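Local structure of activating signal cointegrator 1 complex subunit 3 (Homo sapiens, 6YXQ) at residues F102-F105 and H106-S110; V111-K114 and E115-A118. The protein unwinds DNA in the 3'-5' direction using ATP for alkylation repair, helps rescue stalled ribosomes, and through this N-terminal portion binds ASCC2. All blocks are in the same frame, centred on the assembly; numbering follows the deposited sequence.

Contact 1 of 2, residues F102-F105 and H106-S110; sequences FMTF and HLKDS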
loop_
_atom_site.group_PDB
_atom_site.type_symbol
_atom_site.label_atom_id
_atom_site.label_comp_id
_atom_site.label_asym_id
_atom_site.label_seq_id
_atom_site.Cartn_x
_atom_site.Cartn_y
_atom_site.Cartn_z
ATOM N N PHE A 102 9.889 0.289 -33.652
ATOM C CA PHE A 102 10.745 1.441 -33.913
ATOM C C PHE A 102 11.136 2.127 -32.615
ATOM O O PHE A 102 12.316 2.408 -32.383
ATOM C CB PHE A 102 10.042 2.424 -34.849
ATOM C CG PHE A 102 10.811 3.698 -35.078
ATOM C CD1 PHE A 102 11.713 3.801 -36.124
ATOM C CD2 PHE A 102 10.623 4.799 -34.255
ATOM C CE1 PHE A 102 12.420 4.978 -36.342
ATOM C CE2 PHE A 102 11.332 5.978 -34.465
ATOM C CZ PHE A 102 12.230 6.066 -35.506
ATOM N N MET A 103 10.155 2.384 -31.744
ATOM C CA MET A 103 10.450 3.053 -30.481
ATOM C C MET A 103 11.284 2.175 -29.559
ATOM O O MET A 103 12.025 2.692 -28.716
ATOM C CB MET A 103 9.149 3.465 -29.797
ATOM C CG MET A 103 8.368 4.496 -30.583
ATOM S SD MET A 103 9.321 6.002 -30.834
ATOM C CE MET A 103 9.767 6.353 -29.142
ATOM N N THR A 104 11.185 0.854 -29.704
ATOM C CA THR A 104 12.007 -0.022 -28.886
ATOM C C THR A 104 13.480 0.101 -29.247
ATOM O O THR A 104 14.338 0.047 -28.359
ATOM C CB THR A 104 11.526 -1.466 -29.024
ATOM O OG1 THR A 104 10.226 -1.595 -28.428
ATOM C CG2 THR A 104 12.490 -2.425 -28.335
ATOM N N PHE A 105 13.796 0.315 -30.526
ATOM C CA PHE A 105 15.174 0.277 -31.000
ATOM C C PHE A 105 15.698 1.631 -31.461
ATOM O O PHE A 105 16.823 1.699 -31.965
ATOM C CB PHE A 105 15.314 -0.734 -32.141
ATOM C CG PHE A 105 15.052 -2.159 -31.738
ATOM C CD1 PHE A 105 15.951 -2.849 -30.944
ATOM C CD2 PHE A 105 13.910 -2.813 -32.169
ATOM C CE1 PHE A 105 15.710 -4.167 -30.577
ATOM C CE2 PHE A 105 13.666 -4.127 -31.806
ATOM C CZ PHE A 105 14.566 -4.803 -31.011
ATOM N N HIS A 106 14.927 2.710 -31.306
ATOM C CA HIS A 106 15.369 3.985 -31.871
ATOM C C HIS A 106 16.575 4.565 -31.141
ATOM O O HIS A 106 17.263 5.424 -31.704
ATOM C CB HIS A 106 14.210 4.993 -31.909
ATOM C CG HIS A 106 13.970 5.719 -30.621
ATOM N ND1 HIS A 106 13.142 5.232 -29.632
ATOM C CD2 HIS A 106 14.417 6.918 -30.177
ATOM C CE1 HIS A 106 13.110 6.087 -28.626
ATOM N NE2 HIS A 106 13.872 7.121 -28.933
ATOM N N LEU A 107 16.865 4.095 -29.924
ATOM C CA LEU A 107 18.029 4.540 -29.160
ATOM C C LEU A 107 19.002 3.408 -28.856
ATOM O O LEU A 107 19.937 3.602 -28.070
ATOM C CB LEU A 107 17.590 5.198 -27.849
ATOM C CG LEU A 107 16.899 6.549 -27.979
ATOM C CD1 LEU A 107 16.302 6.983 -26.650
ATOM C CD2 LEU A 107 17.877 7.574 -28.500
ATOM N N LYS A 108 18.804 2.230 -29.449
ATOM C CA LYS A 108 19.639 1.063 -29.202
ATOM C C LYS A 108 20.054 0.465 -30.538
ATOM O O LYS A 108 19.241 0.383 -31.462
ATOM C CB LYS A 108 18.889 0.027 -28.352
ATOM C CG LYS A 108 18.350 0.592 -27.043
ATOM C CD LYS A 108 17.480 -0.408 -26.302
ATOM C CE LYS A 108 16.379 0.270 -25.494
ATOM N NZ LYS A 108 15.048 -0.405 -25.641
ATOM N N ASP A 109 21.317 0.054 -30.645
ATOM C CA ASP A 109 21.859 -0.434 -31.909
ATOM C C ASP A 109 22.002 -1.948 -31.957
ATOM O O ASP A 109 22.693 -2.466 -32.839
ATOM C CB ASP A 109 23.212 0.220 -32.204
ATOM C CG ASP A 109 24.223 -0.014 -31.113
ATOM O OD1 ASP A 109 24.559 -1.189 -30.855
ATOM O OD2 ASP A 109 24.686 0.982 -30.517
ATOM N N SER A 110 21.360 -2.669 -31.046
ATOM C CA SER A 110 21.437 -4.123 -31.043
ATOM C C SER A 110 20.227 -4.677 -30.304
ATOM O O SER A 110 19.457 -3.942 -29.685
ATOM C CB SER A 110 22.741 -4.619 -30.409
ATOM O OG SER A 110 22.816 -4.255 -29.041
HETATM O O HOH W 1 15.089 2.890 -28.138
#
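His106 folds back over the last turn of helix 91-105 and donates from ND1 to the carbonyl O of Met103 at 2.9 Å, with an N-H...O angle of 148°. The oxygen lies near the imidazole plane, but the donor comes in from the side of the carbonyl (C=O...N 112°) and tilted from its plane. The Met103 chain, bent at chi2 and chi3, curls up to the same ring: its methyl CE is 3.4 Å from His106 CE1, and SD stands 4.6 Å from the ring centroid in an oblique sulfur-aromatic contact. With CG set between its own backbone N and carbonyl carbon (chi1 83°), His106 turns the imidazole to Met103; His106 CB, placed by the backbone, lies over one face of the Phe102 ring, offset toward the rim and 4.0 Å from Phe102 CE2.

Lys108 serves the next carbonyl. Its bent chain brings NZ into the carbonyl plane of Thr104, 2.8 Å from the O. A type I turn from Phe105 to Lys108 carries this lysine back, with a weak bond from Lys108 N to Phe105 O at 3.2 Å. A water accepts from Leu107 N and donates to Met103 O. The Phe105 ring has Thr104 CG2 above its centre and Ser110 O at its edge.

Farther out, both phenylalanines pack on Thr138 of helix 128-142, Asn139 of that helix bonds to Lys108 O, and Thr104 OG1 is held by Phe100 O. With an alanine in place of His106, Met103 O would probably lose the ND1 donor and keep the water, and the Met103 thioether would lose the imidazole it packs against. Helix-end carbonyls are thus met by an imidazole, an ammonium, a turn amide and a water, and the positive lysine may also be favoured by the helix dipole.

Contact 2 of 2, residues V111-K114 and E115-A118; sequences VGHK and ETKA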
loop_
_atom_site.group_PDB
_atom_site.type_symbol
_atom_site.label_atom_id
_atom_site.label_comp_id
_atom_site.label_asym_id
_atom_site.label_seq_id
_atom_site.Cartn_x
_atom_site.Cartn_y
_atom_site.Cartn_z
ATOM N N VAL A 111 20.073 -5.992 -30.386
ATOM C CA VAL A 111 18.986 -6.697 -29.718
ATOM C C VAL A 111 19.496 -7.178 -28.367
ATOM O O VAL A 111 20.437 -7.973 -28.299
ATOM C CB VAL A 111 18.487 -7.873 -30.571
ATOM C CG1 VAL A 111 17.424 -8.646 -29.833
ATOM C CG2 VAL A 111 17.963 -7.377 -31.911
ATOM N N GLY A 112 18.880 -6.694 -27.286
ATOM C CA GLY A 112 19.279 -7.055 -25.947
ATOM C C GLY A 112 18.161 -7.751 -25.182
ATOM O O GLY A 112 16.999 -7.807 -25.625
ATOM N N HIS A 113 18.538 -8.288 -24.014
ATOM C CA HIS A 113 17.577 -8.977 -23.155
ATOM C C HIS A 113 16.386 -8.085 -22.835
ATOM O O HIS A 113 15.239 -8.551 -22.820
ATOM C CB HIS A 113 18.263 -9.436 -21.870
ATOM C CG HIS A 113 17.430 -10.361 -21.039
ATOM N ND1 HIS A 113 17.134 -11.648 -21.431
ATOM C CD2 HIS A 113 16.832 -10.186 -19.837
ATOM C CE1 HIS A 113 16.387 -12.226 -20.507
ATOM N NE2 HIS A 113 16.190 -11.361 -19.529
ATOM N N LYS A 114 16.639 -6.791 -22.610
ATOM C CA LYS A 114 15.563 -5.855 -22.301
ATOM C C LYS A 114 14.548 -5.780 -23.437
ATOM O O LYS A 114 13.334 -5.840 -23.201
ATOM C CB LYS A 114 16.147 -4.471 -22.004
ATOM C CG LYS A 114 15.122 -3.429 -21.564
ATOM C CD LYS A 114 15.638 -2.007 -21.781
ATOM C CE LYS A 114 14.496 -1.029 -22.048
ATOM N NZ LYS A 114 14.977 0.296 -22.551
ATOM N N GLU A 115 15.026 -5.691 -24.679
ATOM C CA GLU A 115 14.130 -5.483 -25.810
ATOM C C GLU A 115 13.397 -6.762 -26.190
ATOM O O GLU A 115 12.205 -6.721 -26.524
ATOM C CB GLU A 115 14.909 -4.929 -27.005
ATOM C CG GLU A 115 15.718 -3.664 -26.706
ATOM C CD GLU A 115 17.056 -3.966 -26.053
ATOM O OE1 GLU A 115 17.101 -4.828 -25.152
ATOM O OE2 GLU A 115 18.070 -3.361 -26.448
ATOM N N THR A 116 14.082 -7.907 -26.139
ATOM C CA THR A 116 13.382 -9.169 -26.369
ATOM C C THR A 116 12.299 -9.385 -25.321
ATOM O O THR A 116 11.169 -9.772 -25.650
ATOM C CB THR A 116 14.361 -10.339 -26.369
ATOM O OG1 THR A 116 14.843 -10.558 -25.037
ATOM C CG2 THR A 116 15.511 -10.074 -27.303
ATOM N N LYS A 117 12.620 -9.125 -24.045
ATOM C CA LYS A 117 11.627 -9.312 -22.996
ATOM C C LYS A 117 10.472 -8.336 -23.153
ATOM O O LYS A 117 9.319 -8.691 -22.894
ATOM C CB LYS A 117 12.276 -9.175 -21.617
ATOM C CG LYS A 117 12.046 -10.386 -20.721
ATOM C CD LYS A 117 12.602 -11.664 -21.376
ATOM C CE LYS A 117 12.323 -12.909 -20.546
ATOM N NZ LYS A 117 13.264 -12.978 -19.408
ATOM N N ALA A 118 10.756 -7.110 -23.595
ATOM C CA ALA A 118 9.686 -6.138 -23.787
ATOM C C ALA A 118 8.744 -6.575 -24.899
ATOM O O ALA A 118 7.514 -6.542 -24.744
ATOM C CB ALA A 118 10.278 -4.763 -24.089
#
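The His113 imidazole and the Lys117 side chain lie side by side, pointing the same way: Lys117 CD is 3.9 Å from His113 CE1, and both Lys117 NZ and Thr116 OG1 stand oblique to the ring. The other flat group is the carboxylate of Glu115, whose side chain bends at chi2 and brings it back to the Gly112 backbone, Glu115 CD 3.5 Å from Gly112 N.

Gly112 is the N-cap of helix 113-123. Its carbonyl O takes the Thr116 amide N at 3.0 Å in an almost straight bond (N-H...O 177°), with a weak second bond from Glu115 N. His113 O is gripped twice, by Lys117 N at 2.9 Å and by Thr116 OG1 at 3.0 Å, both arriving from the same face of the carbonyl plane; the hydroxyl sits well above that plane. Thr116 OG1, lodged between its own backbone N and carbonyl carbon (chi1 71°), is thereby turned back along the helix, while its methyl CG2 meets Val111 CG1 at 3.5 Å, the two side chains crossing at about a right angle. Ala118 N continues the helical pattern to Lys114 O.

Lys117 NZ has a salt bridge to Glu57 of the ASCC2 chain, on which His113 also packs, so this first turn forms part of the interface, within the region required for ASCC2 binding. On the side facing its own chain, Glu115 rests on Thr104 and Phe105 of helix 91-105, and Val111 fits against Phe105 and against Thr132 and Cys135 of helix 128-142.

How the contacts relate
Contact 1 ends helix 91-105 and contact 2 begins helix 113-123, so the two follow in series around one inter-helix connection, their centres about 10 Å apart. Contact 1 is partly buried, with two phenylalanines turned to helix 128-142 and side chains serving carbonyls at a helix C-terminus. Contact 2 lies at the surface, where main-chain bonds dominate and one face meets ASCC2; no other chain of the assembly touches contact 1. They join through Glu115, which packs on the Lys108 chain. The ammonium groups of Lys108 and Lys114 are neighbours across the two contacts, and nearby Glu115 may partly offset their charge.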